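PDB 2HSJ: putative platelet activating factor from Streptococcus pneumoniae, which is of unknown function but, as a GDSL-like member of the SGNH hydrolase clan, probably hydrolyses ester or acyl bonds. Local coordinates for residues T22-L27 and D78-G83; E18-K23 and R63-Y68; G94-G99 and Y146-E151; L129-P134 and V173-C178. One frame throughout, in Å; residues are numbered along the deposited sequence.

Contacts 1 and 2 are neighbours on the long helix 3-30, their centres about 10 Å apart, and share T22 and K23; Y24 OH meets G64 O at 2.6 Å, and H80 NE2 meets Y68 OH at 2.7 Å. Contact 2 touches contact 3 where N96 ND2 and Y68 O lie 3.0 Å apart, a probable hydrogen bond. This junction joins segments 63-68 and 94-99, which in related SGNH hydrolases help to build the oxyanion hole. Contact 4 closes the other edge of the parallel sheet, its centre about 14 Å from that of contact 3, where N150 OD1 lies 3.2 Å from P134 CA. The V173 side chain is about 8 Å from a magnesium ion.

Contact 1: T22-L27 and D78-G83; sequences TKYRHL and DAHLYG
R25 takes hold of the D78 carboxylate side-on, one nitrogen to each oxygen: R25 NE to D78 OD2 is 2.8 Å and R25 NH2 to D78 OD1 is 3.0 Å, the latter almost straight at 177°. Both oxygens are met on the syn side, but the donors sit out of the carboxylate plane, the two flat groups being tilted by 20°. The arginine chain runs extended from CG to NE and passes over A79, with R25 CG 3.8 Å from A79 CB; the same methyl lies over the rim of one guanidinium face. One residue back, Y24 CB abuts A79 O at 3.3 Å. The Y24 ring turns an edge toward the face of H80 in an offset edge-to-face pair, centroids 6.0 Å apart and planes at 75°. The long N-terminal helix 3-30 is thereby laid against the loop that leads from helix 70-75 into strand 88-92 of the SGNH hydrolase fold, beside the edge strand 60-64. A second shell sets these groups: N76 OD1 takes another bond from R25 NH2, and N28 ND2 donates to A79 O. Y24 OH bonds to G64 O, while H80 is held at both nitrogens, ND1 by R63 O and NE2 by Y68 OH, which fixes the rotation of its ring. On the flank of the helix, L27 packs on E52 of the second subunit.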
loop_
_atom_site.group_PDB
_atom_site.type_symbol
_atom_site.label_atom_id
_atom_site.label_comp_id
_atom_site.label_asym_id
_atom_site.label_seq_id
_atom_site.Cartn_x
_atom_site.Cartn_y
_atom_site.Cartn_z
ATOM N N THR D 22 -2.070 -17.812 -17.247
ATOM C CA THR D 22 -2.778 -16.751 -17.938
ATOM C C THR D 22 -3.292 -15.698 -16.938
ATOM O O THR D 22 -3.164 -14.483 -17.145
ATOM C CB THR D 22 -3.927 -17.348 -18.759
ATOM O OG1 THR D 22 -3.359 -18.158 -19.812
ATOM C CG2 THR D 22 -4.816 -16.231 -19.349
ATOM N N LYS D 23 -3.844 -16.195 -15.846
ATOM C CA LYS D 23 -4.344 -15.349 -14.763
ATOM C C LYS D 23 -3.211 -14.459 -14.243
ATOM O O LYS D 23 -3.362 -13.230 -14.141
ATOM C CB LYS D 23 -4.868 -16.246 -13.646
ATOM C CG LYS D 23 -5.529 -15.496 -12.473
ATOM C CD LYS D 23 -5.881 -16.389 -11.315
ATOM C CE LYS D 23 -6.812 -15.677 -10.320
ATOM N NZ LYS D 23 -7.051 -16.523 -9.079
ATOM N N TYR D 24 -2.065 -15.063 -13.932
ATOM C CA TYR D 24 -0.954 -14.288 -13.417
ATOM C C TYR D 24 -0.431 -13.272 -14.430
ATOM O O TYR D 24 -0.111 -12.145 -14.065
ATOM C CB TYR D 24 0.164 -15.238 -13.062
ATOM C CG TYR D 24 -0.048 -16.039 -11.785
ATOM C CD1 TYR D 24 -1.090 -15.738 -10.879
ATOM C CD2 TYR D 24 0.809 -17.090 -11.466
ATOM C CE1 TYR D 24 -1.249 -16.479 -9.675
ATOM C CE2 TYR D 24 0.655 -17.825 -10.296
ATOM C CZ TYR D 24 -0.352 -17.516 -9.396
ATOM O OH TYR D 24 -0.491 -18.251 -8.224
ATOM N N ARG D 25 -0.362 -13.648 -15.698
ATOM C CA ARG D 25 0.157 -12.709 -16.686
ATOM C C ARG D 25 -0.700 -11.451 -16.750
ATOM O O ARG D 25 -0.177 -10.335 -16.880
ATOM C CB ARG D 25 0.326 -13.369 -18.060
ATOM C CG ARG D 25 1.533 -14.264 -18.091
ATOM C CD ARG D 25 1.696 -14.905 -19.467
ATOM N NE ARG D 25 2.921 -15.713 -19.446
ATOM C CZ ARG D 25 2.976 -17.033 -19.577
ATOM N NH1 ARG D 25 1.870 -17.740 -19.814
ATOM N NH2 ARG D 25 4.156 -17.642 -19.513
ATOM N N HIS D 26 -2.013 -11.616 -16.632
ATOM C CA HIS D 26 -2.880 -10.447 -16.676
ATOM C C HIS D 26 -2.808 -9.661 -15.356
ATOM O O HIS D 26 -2.737 -8.431 -15.361
ATOM C CB HIS D 26 -4.321 -10.845 -16.975
ATOM C CG HIS D 26 -5.199 -9.692 -17.386
ATOM N ND1 HIS D 26 -6.385 -9.892 -18.054
ATOM C CD2 HIS D 26 -5.056 -8.340 -17.285
ATOM C CE1 HIS D 26 -6.980 -8.730 -18.281
ATOM N NE2 HIS D 26 -6.193 -7.769 -17.827
ATOM N N LEU D 27 -2.782 -10.365 -14.213
ATOM C CA LEU D 27 -2.652 -9.645 -12.956
ATOM C C LEU D 27 -1.354 -8.870 -12.862
ATOM O O LEU D 27 -1.297 -7.791 -12.231
ATOM C CB LEU D 27 -2.729 -10.611 -11.772
ATOM C CG LEU D 27 -4.117 -11.073 -11.390
ATOM C CD1 LEU D 27 -3.949 -12.142 -10.284
ATOM C CD2 LEU D 27 -4.991 -9.918 -10.914
ATOM N N ASP D 78 8.194 -15.475 -16.731
ATOM C CA ASP D 78 7.570 -14.160 -16.857
ATOM C C ASP D 78 6.230 -14.057 -16.147
ATOM O O ASP D 78 5.810 -12.960 -15.759
ATOM C CB ASP D 78 7.337 -13.830 -18.346
ATOM C CG ASP D 78 6.321 -14.749 -19.013
ATOM O OD1 ASP D 78 6.556 -15.963 -19.118
ATOM O OD2 ASP D 78 5.287 -14.232 -19.489
ATOM N N ALA D 79 5.527 -15.176 -16.030
ATOM C CA ALA D 79 4.222 -15.136 -15.361
ATOM C C ALA D 79 4.363 -14.839 -13.853
ATOM O O ALA D 79 3.372 -14.508 -13.182
ATOM C CB ALA D 79 3.462 -16.457 -15.586
ATOM N N HIS D 80 5.585 -14.987 -13.338
ATOM C CA HIS D 80 5.771 -15.019 -11.879
ATOM C C HIS D 80 6.422 -13.781 -11.352
ATOM O O HIS D 80 6.631 -13.679 -10.144
ATOM C CB HIS D 80 6.575 -16.255 -11.489
ATOM C CG HIS D 80 5.907 -17.518 -11.921
ATOM N ND1 HIS D 80 5.058 -18.232 -11.100
ATOM C CD2 HIS D 80 5.917 -18.164 -13.109
ATOM C CE1 HIS D 80 4.595 -19.281 -11.757
ATOM N NE2 HIS D 80 5.069 -19.245 -12.991
ATOM N N LEU D 81 6.719 -12.821 -12.244
ATOM C CA LEU D 81 7.498 -11.631 -11.854
ATOM C C LEU D 81 6.814 -10.340 -12.286
ATOM O O LEU D 81 6.508 -10.163 -13.483
ATOM C CB LEU D 81 8.889 -11.687 -12.481
ATOM C CG LEU D 81 9.796 -12.870 -12.091
ATOM C CD1 LEU D 81 11.043 -12.925 -12.985
ATOM C CD2 LEU D 81 10.205 -12.765 -10.641
ATOM N N TYR D 82 6.583 -9.443 -11.318
ATOM C CA TYR D 82 6.194 -8.069 -11.624
ATOM C C TYR D 82 6.523 -7.190 -10.438
ATOM O O TYR D 82 6.846 -7.705 -9.345
ATOM C CB TYR D 82 4.722 -7.947 -11.984
ATOM C CG TYR D 82 3.746 -7.935 -10.824
ATOM C CD1 TYR D 82 3.183 -6.739 -10.367
ATOM C CD2 TYR D 82 3.350 -9.131 -10.206
ATOM C CE1 TYR D 82 2.246 -6.708 -9.345
ATOM C CE2 TYR D 82 2.426 -9.111 -9.150
ATOM C CZ TYR D 82 1.883 -7.891 -8.706
ATOM O OH TYR D 82 0.935 -7.843 -7.693
ATOM N N GLY D 83 6.457 -5.884 -10.671
ATOM C CA GLY D 83 6.610 -4.900 -9.621
ATOM C C GLY D 83 7.780 -3.979 -9.834
ATOM O O GLY D 83 8.777 -4.344 -10.469
#

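Contact 2: E18-K23 and R63-Y68; sequences EKIQTK and RGIRGY
I65 wedges between I20 and Q21 at the tight centre of the contact. I20 CG2 lies 3.8 Å from I65 CG1, the two side chains running antiparallel alongside one another, and I65 CD1 presses on Q21 CG at 3.6 Å, where the glutamine lies across the isoleucine. From there the glutamine runs on, extended beyond CG (chi2 164°), and its NE2 donates to Y68 OH at 2.9 Å and 163°. The hydroxyl lies in the amide plane and the amide nitrogen comes in at the edge of the phenol ring, whose face rests on I65 CB within its own segment. Packing is looser toward the partly exposed R66. Its chain bends at chi3 (70°), bringing one guanidinium face under I20 CD1, 3.7 Å from R66 NH2, and R66 NH2 also forms a salt bridge with E46. Residues I65 to Y68 form a type II turn with positive phi at G67. The N-H of G67 bonds to S43 OG of the GDS sequence, consistent with the block II glycine and nucleophilic serine of SGNH hydrolases. Helix 3-30 thus packs against the turn that follows strand 60-64. The Y68 hydroxyl accepts from Q21 NE2 and also bonds H80 NE2, and the two bonds together hold the phenol hydroxyl at the end of the turn.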
loop_
_atom_site.group_PDB
_atom_site.type_symbol
_atom_site.label_atom_id
_atom_site.label_comp_id
_atom_site.label_asym_id
_atom_site.label_seq_id
_atom_site.Cartn_x
_atom_site.Cartn_y
_atom_site.Cartn_z
ATOM N N GLU D 18 -1.880 -23.925 -17.065
ATOM C CA GLU D 18 -1.983 -22.943 -18.129
ATOM C C GLU D 18 -2.999 -21.839 -17.778
ATOM O O GLU D 18 -2.726 -20.652 -18.009
ATOM C CB GLU D 18 -2.396 -23.639 -19.432
ATOM C CG GLU D 18 -2.584 -22.705 -20.610
ATOM C CD GLU D 18 -3.102 -23.418 -21.850
ATOM O OE1 GLU D 18 -2.715 -24.603 -22.069
ATOM O OE2 GLU D 18 -3.900 -22.799 -22.602
ATOM N N LYS D 19 -4.127 -22.219 -17.178
ATOM C CA LYS D 19 -5.115 -21.221 -16.732
ATOM C C LYS D 19 -4.525 -20.283 -15.676
ATOM O O LYS D 19 -4.796 -19.084 -15.681
ATOM C CB LYS D 19 -6.364 -21.900 -16.179
ATOM C CG LYS D 19 -7.241 -22.490 -17.268
ATOM C CD LYS D 19 -8.225 -23.554 -16.733
ATOM C CE LYS D 19 -9.118 -23.034 -15.605
ATOM N NZ LYS D 19 -10.064 -24.098 -15.098
ATOM N N ILE D 20 -3.751 -20.843 -14.749
ATOM C CA ILE D 20 -3.172 -19.995 -13.707
ATOM C C ILE D 20 -2.080 -19.099 -14.279
ATOM O O ILE D 20 -1.998 -17.928 -13.919
ATOM C CB ILE D 20 -2.671 -20.807 -12.504
ATOM C CG1 ILE D 20 -3.863 -21.516 -11.857
ATOM C CG2 ILE D 20 -1.949 -19.892 -11.518
ATOM C CD1 ILE D 20 -3.481 -22.690 -10.936
ATOM N N GLN D 21 -1.285 -19.627 -15.213
ATOM C CA GLN D 21 -0.297 -18.772 -15.867
ATOM C C GLN D 21 -0.940 -17.566 -16.587
ATOM O O GLN D 21 -0.440 -16.433 -16.520
ATOM C CB GLN D 21 0.521 -19.626 -16.836
ATOM C CG GLN D 21 1.428 -20.584 -16.124
ATOM C CD GLN D 21 1.971 -21.692 -16.999
ATOM O OE1 GLN D 21 1.396 -22.011 -18.046
ATOM N NE2 GLN D 21 3.068 -22.319 -16.547
ATOM N N THR D 22 -2.070 -17.812 -17.247
ATOM C CA THR D 22 -2.778 -16.751 -17.938
ATOM C C THR D 22 -3.292 -15.698 -16.938
ATOM O O THR D 22 -3.164 -14.483 -17.145
ATOM C CB THR D 22 -3.927 -17.348 -18.759
ATOM O OG1 THR D 22 -3.359 -18.158 -19.812
ATOM C CG2 THR D 22 -4.816 -16.231 -19.349
ATOM N N LYS D 23 -3.844 -16.195 -15.846
ATOM C CA LYS D 23 -4.344 -15.349 -14.763
ATOM C C LYS D 23 -3.211 -14.459 -14.243
ATOM O O LYS D 23 -3.362 -13.230 -14.141
ATOM C CB LYS D 23 -4.868 -16.246 -13.646
ATOM C CG LYS D 23 -5.529 -15.496 -12.473
ATOM C CD LYS D 23 -5.881 -16.389 -11.315
ATOM C CE LYS D 23 -6.812 -15.677 -10.320
ATOM N NZ LYS D 23 -7.051 -16.523 -9.079
ATOM N N ARG D 63 2.723 -16.212 -6.270
ATOM C CA ARG D 63 2.859 -16.633 -7.658
ATOM C C ARG D 63 3.235 -18.127 -7.690
ATOM O O ARG D 63 4.058 -18.555 -8.492
ATOM C CB ARG D 63 3.899 -15.756 -8.402
ATOM C CG ARG D 63 3.367 -14.342 -8.780
ATOM C CD ARG D 63 2.296 -14.467 -9.850
ATOM N NE ARG D 63 1.747 -13.198 -10.347
ATOM C CZ ARG D 63 0.724 -12.567 -9.757
ATOM N NH1 ARG D 63 0.170 -13.053 -8.637
ATOM N NH2 ARG D 63 0.251 -11.418 -10.285
ATOM N N GLY D 64 2.554 -18.917 -6.864
ATOM C CA GLY D 64 2.760 -20.376 -6.899
ATOM C C GLY D 64 1.766 -21.066 -7.823
ATOM O O GLY D 64 0.670 -20.546 -8.097
ATOM N N ILE D 65 2.144 -22.249 -8.301
ATOM C CA ILE D 65 1.274 -23.051 -9.162
ATOM C C ILE D 65 1.405 -24.526 -8.812
ATOM O O ILE D 65 2.520 -25.085 -8.792
ATOM C CB ILE D 65 1.590 -22.862 -10.667
ATOM C CG1 ILE D 65 1.476 -21.389 -11.048
ATOM C CG2 ILE D 65 0.676 -23.760 -11.531
ATOM C CD1 ILE D 65 1.520 -21.073 -12.535
ATOM N N ARG D 66 0.266 -25.164 -8.558
ATOM C CA ARG D 66 0.252 -26.588 -8.231
ATOM C C ARG D 66 0.978 -27.409 -9.284
ATOM O O ARG D 66 0.943 -27.106 -10.478
ATOM C CB ARG D 66 -1.186 -27.082 -8.117
ATOM C CG ARG D 66 -1.913 -27.075 -9.501
ATOM C CD ARG D 66 -3.388 -27.085 -9.409
ATOM N NE ARG D 66 -3.900 -25.821 -8.910
ATOM C CZ ARG D 66 -5.191 -25.545 -8.876
ATOM N NH1 ARG D 66 -6.060 -26.437 -9.354
ATOM N NH2 ARG D 66 -5.611 -24.396 -8.386
ATOM N N GLY D 67 1.675 -28.432 -8.807
ATOM C CA GLY D 67 2.344 -29.376 -9.672
ATOM C C GLY D 67 3.591 -28.846 -10.369
ATOM O O GLY D 67 4.153 -29.538 -11.236
ATOM N N TYR D 68 4.061 -27.647 -9.999
ATOM C CA TYR D 68 5.144 -27.027 -10.785
ATOM C C TYR D 68 6.462 -27.741 -10.529
ATOM O O TYR D 68 6.682 -28.297 -9.458
ATOM C CB TYR D 68 5.327 -25.576 -10.383
ATOM C CG TYR D 68 5.204 -24.556 -11.502
ATOM C CD1 TYR D 68 4.359 -24.764 -12.607
ATOM C CD2 TYR D 68 5.884 -23.326 -11.407
ATOM C CE1 TYR D 68 4.219 -23.758 -13.598
ATOM C CE2 TYR D 68 5.734 -22.342 -12.366
ATOM C CZ TYR D 68 4.910 -22.556 -13.431
ATOM O OH TYR D 68 4.775 -21.583 -14.373
#

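Contact 3: G94-G99 and Y146-E151; sequences GTNDIG and YIRSNE
R148 carries the polar side of this contact, its chain extended from CG to NE (chi3 -176°) and so carrying the guanidinium across to T95 and N96. R148 NH2 donates to N96 OD1 at 3.0 Å and 142°: the donor lies in the carbonyl plane of the amide, although amide and guanidinium stand nearly perpendicular, 89° apart. The other two bonds across the contact are weak, R148 NE to T95 O at 3.0 Å and to T95 OG1 at 3.1 Å, and R148 NH1 bonds to V145 O just before the segment. Face contact comes next: G99 CA sits over the centre of the guanidinium, 3.9 Å from R148 CZ. The apolar contact is I98 CG2 on R148 CG at 4.0 Å. G99 O takes van der Waals contacts from I147 CD1 at 3.6 Å and from the Y146 ring edge, through CD2, at 3.5 Å. One segment is helix 95-99 with its N-cap G94; the other links helix 142-145 to helix 150-164, whose N-cap S149 bonds to K152 N. GTND, residues 94-97, matches block III of SGNH hydrolases, whose asparagine in relatives contributes to the oxyanion hole. R148 on OD1 and Y68 O on one N-H of ND2 fix the flip of the N96 amide; the second N-H, probably polarised by the arginine, could serve as the oxyanion donor, as in relatives.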
loop_
_atom_site.group_PDB
_atom_site.type_symbol
_atom_site.label_atom_id
_atom_site.label_comp_id
_atom_site.label_asym_id
_atom_site.label_seq_id
_atom_site.Cartn_x
_atom_site.Cartn_y
_atom_site.Cartn_z
ATOM N N GLY D 94 10.959 -27.980 -6.421
ATOM C CA GLY D 94 11.829 -29.123 -6.614
ATOM C C GLY D 94 11.205 -30.418 -6.161
ATOM O O GLY D 94 11.597 -31.464 -6.679
ATOM N N THR D 95 10.247 -30.390 -5.227
ATOM C CA THR D 95 9.680 -31.664 -4.742
ATOM C C THR D 95 9.036 -32.444 -5.878
ATOM O O THR D 95 9.028 -33.670 -5.849
ATOM C CB THR D 95 8.743 -31.514 -3.517
ATOM O OG1 THR D 95 8.599 -32.795 -2.861
ATOM C CG2 THR D 95 7.365 -30.963 -3.901
ATOM N N ASN D 96 8.514 -31.726 -6.872
ATOM C CA ASN D 96 7.861 -32.388 -7.992
ATOM C C ASN D 96 8.861 -32.857 -9.025
ATOM O O ASN D 96 8.614 -33.866 -9.708
ATOM C CB ASN D 96 6.749 -31.525 -8.578
ATOM C CG ASN D 96 5.655 -31.264 -7.563
ATOM O OD1 ASN D 96 5.354 -32.117 -6.728
ATOM N ND2 ASN D 96 5.105 -30.057 -7.576
ATOM N N ASP D 97 10.015 -32.198 -9.094
ATOM C CA ASP D 97 11.122 -32.726 -9.896
ATOM C C ASP D 97 11.557 -34.075 -9.312
ATOM O O ASP D 97 11.727 -35.043 -10.039
ATOM C CB ASP D 97 12.304 -31.752 -9.881
ATOM C CG ASP D 97 12.007 -30.448 -10.589
ATOM O OD1 ASP D 97 12.586 -30.227 -11.690
ATOM O OD2 ASP D 97 11.213 -29.643 -10.034
ATOM N N ILE D 98 11.714 -34.143 -7.989
ATOM C CA ILE D 98 12.035 -35.416 -7.335
ATOM C C ILE D 98 10.938 -36.466 -7.604
ATOM O O ILE D 98 11.234 -37.610 -7.939
ATOM C CB ILE D 98 12.270 -35.235 -5.817
ATOM C CG1 ILE D 98 13.538 -34.405 -5.581
ATOM C CG2 ILE D 98 12.338 -36.649 -5.127
ATOM C CD1 ILE D 98 13.769 -34.065 -4.120
ATOM N N GLY D 99 9.679 -36.068 -7.471
ATOM C CA GLY D 99 8.561 -37.014 -7.669
ATOM C C GLY D 99 8.414 -37.529 -9.101
ATOM O O GLY D 99 7.755 -38.574 -9.328
ATOM N N TYR D 146 4.772 -40.866 -2.841
ATOM C CA TYR D 146 5.265 -41.529 -4.044
ATOM C C TYR D 146 6.767 -41.806 -3.909
ATOM O O TYR D 146 7.233 -42.259 -2.853
ATOM C CB TYR D 146 4.910 -40.679 -5.276
ATOM C CG TYR D 146 5.043 -41.396 -6.595
ATOM C CD1 TYR D 146 4.526 -42.672 -6.763
ATOM C CD2 TYR D 146 5.656 -40.773 -7.677
ATOM C CE1 TYR D 146 4.657 -43.347 -7.990
ATOM C CE2 TYR D 146 5.791 -41.421 -8.896
ATOM C CZ TYR D 146 5.287 -42.706 -9.048
ATOM O OH TYR D 146 5.419 -43.341 -10.259
ATOM N N ILE D 147 7.544 -41.558 -4.946
ATOM C CA ILE D 147 8.961 -41.933 -4.899
ATOM C C ILE D 147 9.874 -40.938 -4.136
ATOM O O ILE D 147 11.087 -41.119 -4.076
ATOM C CB ILE D 147 9.527 -42.201 -6.321
ATOM C CG1 ILE D 147 9.535 -40.905 -7.151
ATOM C CG2 ILE D 147 8.752 -43.356 -7.009
ATOM C CD1 ILE D 147 10.220 -41.069 -8.540
ATOM N N ARG D 148 9.297 -39.887 -3.565
ATOM C CA ARG D 148 10.099 -38.965 -2.765
ATOM C C ARG D 148 10.581 -39.675 -1.504
ATOM O O ARG D 148 9.883 -40.548 -0.955
ATOM C CB ARG D 148 9.259 -37.760 -2.366
ATOM C CG ARG D 148 8.705 -36.963 -3.519
ATOM C CD ARG D 148 7.697 -35.926 -3.000
ATOM N NE ARG D 148 7.077 -35.194 -4.103
ATOM C CZ ARG D 148 6.143 -35.698 -4.900
ATOM N NH1 ARG D 148 5.710 -36.957 -4.749
ATOM N NH2 ARG D 148 5.638 -34.960 -5.870
ATOM N N SER D 149 11.775 -39.299 -1.045
ATOM C CA SER D 149 12.303 -39.784 0.238
ATOM C C SER D 149 13.074 -38.646 0.848
ATOM O O SER D 149 13.529 -37.753 0.130
ATOM C CB SER D 149 13.228 -40.983 0.057
ATOM O OG SER D 149 14.480 -40.598 -0.485
ATOM N N ASN D 150 13.206 -38.665 2.172
ATOM C CA ASN D 150 13.934 -37.608 2.847
ATOM C C ASN D 150 15.435 -37.655 2.581
ATOM O O ASN D 150 16.099 -36.619 2.652
ATOM C CB ASN D 150 13.586 -37.578 4.342
ATOM C CG ASN D 150 12.154 -37.119 4.590
ATOM O OD1 ASN D 150 11.756 -36.052 4.111
ATOM N ND2 ASN D 150 11.363 -37.936 5.308
ATOM N N GLU D 151 15.964 -38.832 2.238
ATOM C CA GLU D 151 17.382 -38.915 1.834
ATOM C C GLU D 151 17.616 -38.196 0.499
ATOM O O GLU D 151 18.590 -37.450 0.366
ATOM C CB GLU D 151 17.887 -40.359 1.786
ATOM C CG GLU D 151 17.580 -41.171 3.054
ATOM C CD GLU D 151 16.268 -41.956 2.940
ATOM O OE1 GLU D 151 16.375 -43.164 2.645
ATOM O OE2 GLU D 151 15.143 -41.390 3.113
#

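Contact 4: L129-P134 and V173-C178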
loop_
_atom_site.group_PDB
_atom_site.type_symbol
_atom_site.label_atom_id
_atom_site.label_comp_id
_atom_site.label_asym_id
_atom_site.label_seq_id
_atom_site.Cartn_x
_atom_site.Cartn_y
_atom_site.Cartn_z
ATOM N N LEU D 129 16.273 -18.998 -1.491
ATOM C CA LEU D 129 16.031 -20.319 -2.077
ATOM C C LEU D 129 15.783 -21.307 -0.930
ATOM O O LEU D 129 16.710 -21.667 -0.178
ATOM C CB LEU D 129 17.244 -20.757 -2.914
ATOM C CG LEU D 129 17.233 -22.151 -3.564
ATOM C CD1 LEU D 129 16.048 -22.310 -4.565
ATOM C CD2 LEU D 129 18.593 -22.399 -4.245
ATOM N N LEU D 130 14.527 -21.721 -0.797
ATOM C CA LEU D 130 14.165 -22.549 0.339
ATOM C C LEU D 130 14.647 -23.969 0.135
ATOM O O LEU D 130 14.597 -24.508 -0.971
ATOM C CB LEU D 130 12.639 -22.556 0.554
ATOM C CG LEU D 130 12.140 -21.413 1.438
ATOM C CD1 LEU D 130 12.442 -20.003 0.882
ATOM C CD2 LEU D 130 10.637 -21.637 1.632
ATOM N N SER D 131 15.036 -24.612 1.228
ATOM C CA SER D 131 15.194 -26.054 1.186
ATOM C C SER D 131 13.874 -26.697 0.749
ATOM O O SER D 131 12.807 -26.297 1.218
ATOM C CB SER D 131 15.564 -26.541 2.586
ATOM O OG SER D 131 14.537 -26.214 3.493
ATOM N N ILE D 132 13.940 -27.719 -0.103
ATOM C CA ILE D 132 12.780 -28.579 -0.330
ATOM C C ILE D 132 12.337 -29.173 1.012
ATOM O O ILE D 132 13.151 -29.608 1.825
ATOM C CB ILE D 132 13.136 -29.695 -1.335
ATOM C CG1 ILE D 132 13.583 -29.082 -2.671
ATOM C CG2 ILE D 132 11.991 -30.704 -1.473
ATOM C CD1 ILE D 132 14.249 -30.079 -3.639
ATOM N N LEU D 133 11.025 -29.198 1.246
ATOM C CA LEU D 133 10.530 -29.620 2.549
ATOM C C LEU D 133 10.560 -31.146 2.699
ATOM O O LEU D 133 10.534 -31.867 1.697
ATOM C CB LEU D 133 9.108 -29.103 2.770
ATOM C CG LEU D 133 8.848 -27.630 2.463
ATOM C CD1 LEU D 133 7.431 -27.249 2.896
ATOM C CD2 LEU D 133 9.847 -26.779 3.171
ATOM N N PRO D 134 10.581 -31.656 3.948
ATOM C CA PRO D 134 10.530 -33.116 4.173
ATOM C C PRO D 134 9.148 -33.677 3.833
ATOM O O PRO D 134 8.154 -32.929 3.761
ATOM C CB PRO D 134 10.794 -33.275 5.677
ATOM C CG PRO D 134 10.356 -31.935 6.260
ATOM C CD PRO D 134 10.588 -30.883 5.208
ATOM N N VAL D 173 17.748 -21.045 2.409
ATOM C CA VAL D 173 16.932 -20.914 3.610
ATOM C C VAL D 173 16.631 -22.319 4.138
ATOM O O VAL D 173 15.786 -23.011 3.605
ATOM C CB VAL D 173 15.613 -20.101 3.359
ATOM C CG1 VAL D 173 14.831 -19.944 4.667
ATOM C CG2 VAL D 173 15.910 -18.722 2.731
ATOM N N PRO D 174 17.345 -22.750 5.196
ATOM C CA PRO D 174 17.190 -24.115 5.705
ATOM C C PRO D 174 15.950 -24.216 6.574
ATOM O O PRO D 174 15.961 -23.815 7.741
ATOM C CB PRO D 174 18.485 -24.330 6.510
ATOM C CG PRO D 174 18.874 -22.951 6.966
ATOM C CD PRO D 174 18.344 -21.972 5.966
ATOM N N VAL D 175 14.847 -24.652 5.974
ATOM C CA VAL D 175 13.595 -24.825 6.726
ATOM C C VAL D 175 13.238 -26.307 6.916
ATOM O O VAL D 175 12.350 -26.630 7.697
ATOM C CB VAL D 175 12.392 -24.070 6.098
ATOM C CG1 VAL D 175 12.580 -22.572 6.193
ATOM C CG2 VAL D 175 12.154 -24.457 4.662
ATOM N N PHE D 176 13.922 -27.198 6.182
ATOM C CA PHE D 176 13.691 -28.637 6.277
ATOM C C PHE D 176 13.650 -29.102 7.733
ATOM O O PHE D 176 12.666 -29.711 8.172
ATOM C CB PHE D 176 14.781 -29.374 5.485
ATOM C CG PHE D 176 14.689 -30.870 5.535
ATOM C CD1 PHE D 176 14.145 -31.574 4.466
ATOM C CD2 PHE D 176 15.165 -31.581 6.642
ATOM C CE1 PHE D 176 14.067 -32.964 4.499
ATOM C CE2 PHE D 176 15.087 -32.978 6.682
ATOM C CZ PHE D 176 14.531 -33.667 5.613
ATOM N N ASP D 177 14.690 -28.776 8.495
ATOM C CA ASP D 177 14.805 -29.315 9.849
ATOM C C ASP D 177 13.697 -28.797 10.776
ATOM O O ASP D 177 13.285 -29.502 11.717
ATOM C CB ASP D 177 16.190 -29.031 10.429
ATOM C CG ASP D 177 17.312 -29.816 9.721
ATOM O OD1 ASP D 177 17.055 -30.906 9.163
ATOM O OD2 ASP D 177 18.479 -29.358 9.767
ATOM N N CYS D 178 13.193 -27.594 10.497
ATOM C CA CYS D 178 12.094 -27.012 11.288
ATOM C C CYS D 178 10.787 -27.779 11.193
ATOM O O CYS D 178 9.932 -27.659 12.072
ATOM C CB CYS D 178 11.830 -25.559 10.903
ATOM S SG CYS D 178 13.209 -24.462 11.376
#
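Two backbone bonds join L129-P134 to V173-C178 where the parallel strands 126-130 and 170-173 end: V173 N to L129 O is 2.9 Å and S131 N to V173 O is 3.0 Å, bracketing L130, which pairs with V173. Beyond, S131 places OG between its backbone N and carbonyl carbon (chi1 61°), where it accepts from V175 N and from F176 N, each at 2.9 Å. Apolar contacts fill both flanks. L130 and V173 point the same way, L130 CD1 4.0 Å from V173 CB, and L133 CD2 meets V175 CG2 at 3.6 Å; helix 199-209 covers V173 and V175. On the other flank P134 CB lies over the F176 ring in a CH-pi contact, 4.0 Å from the centroid and 30° off the normal, and I153 of helix 150-164 packs on F176. A polar atom, I132 O, sits at the edge of this ring, 3.4 Å from F176 CD1. The arrangement is the carboxyl end of the parallel sheet in the three-layer alpha/beta/alpha fold of SGNH hydrolases. Where strand pairing stops, one buried hydroxyl satisfies two successive amides, so the turn into helix 176-179 stays tied to the segment continuing strand 126-130.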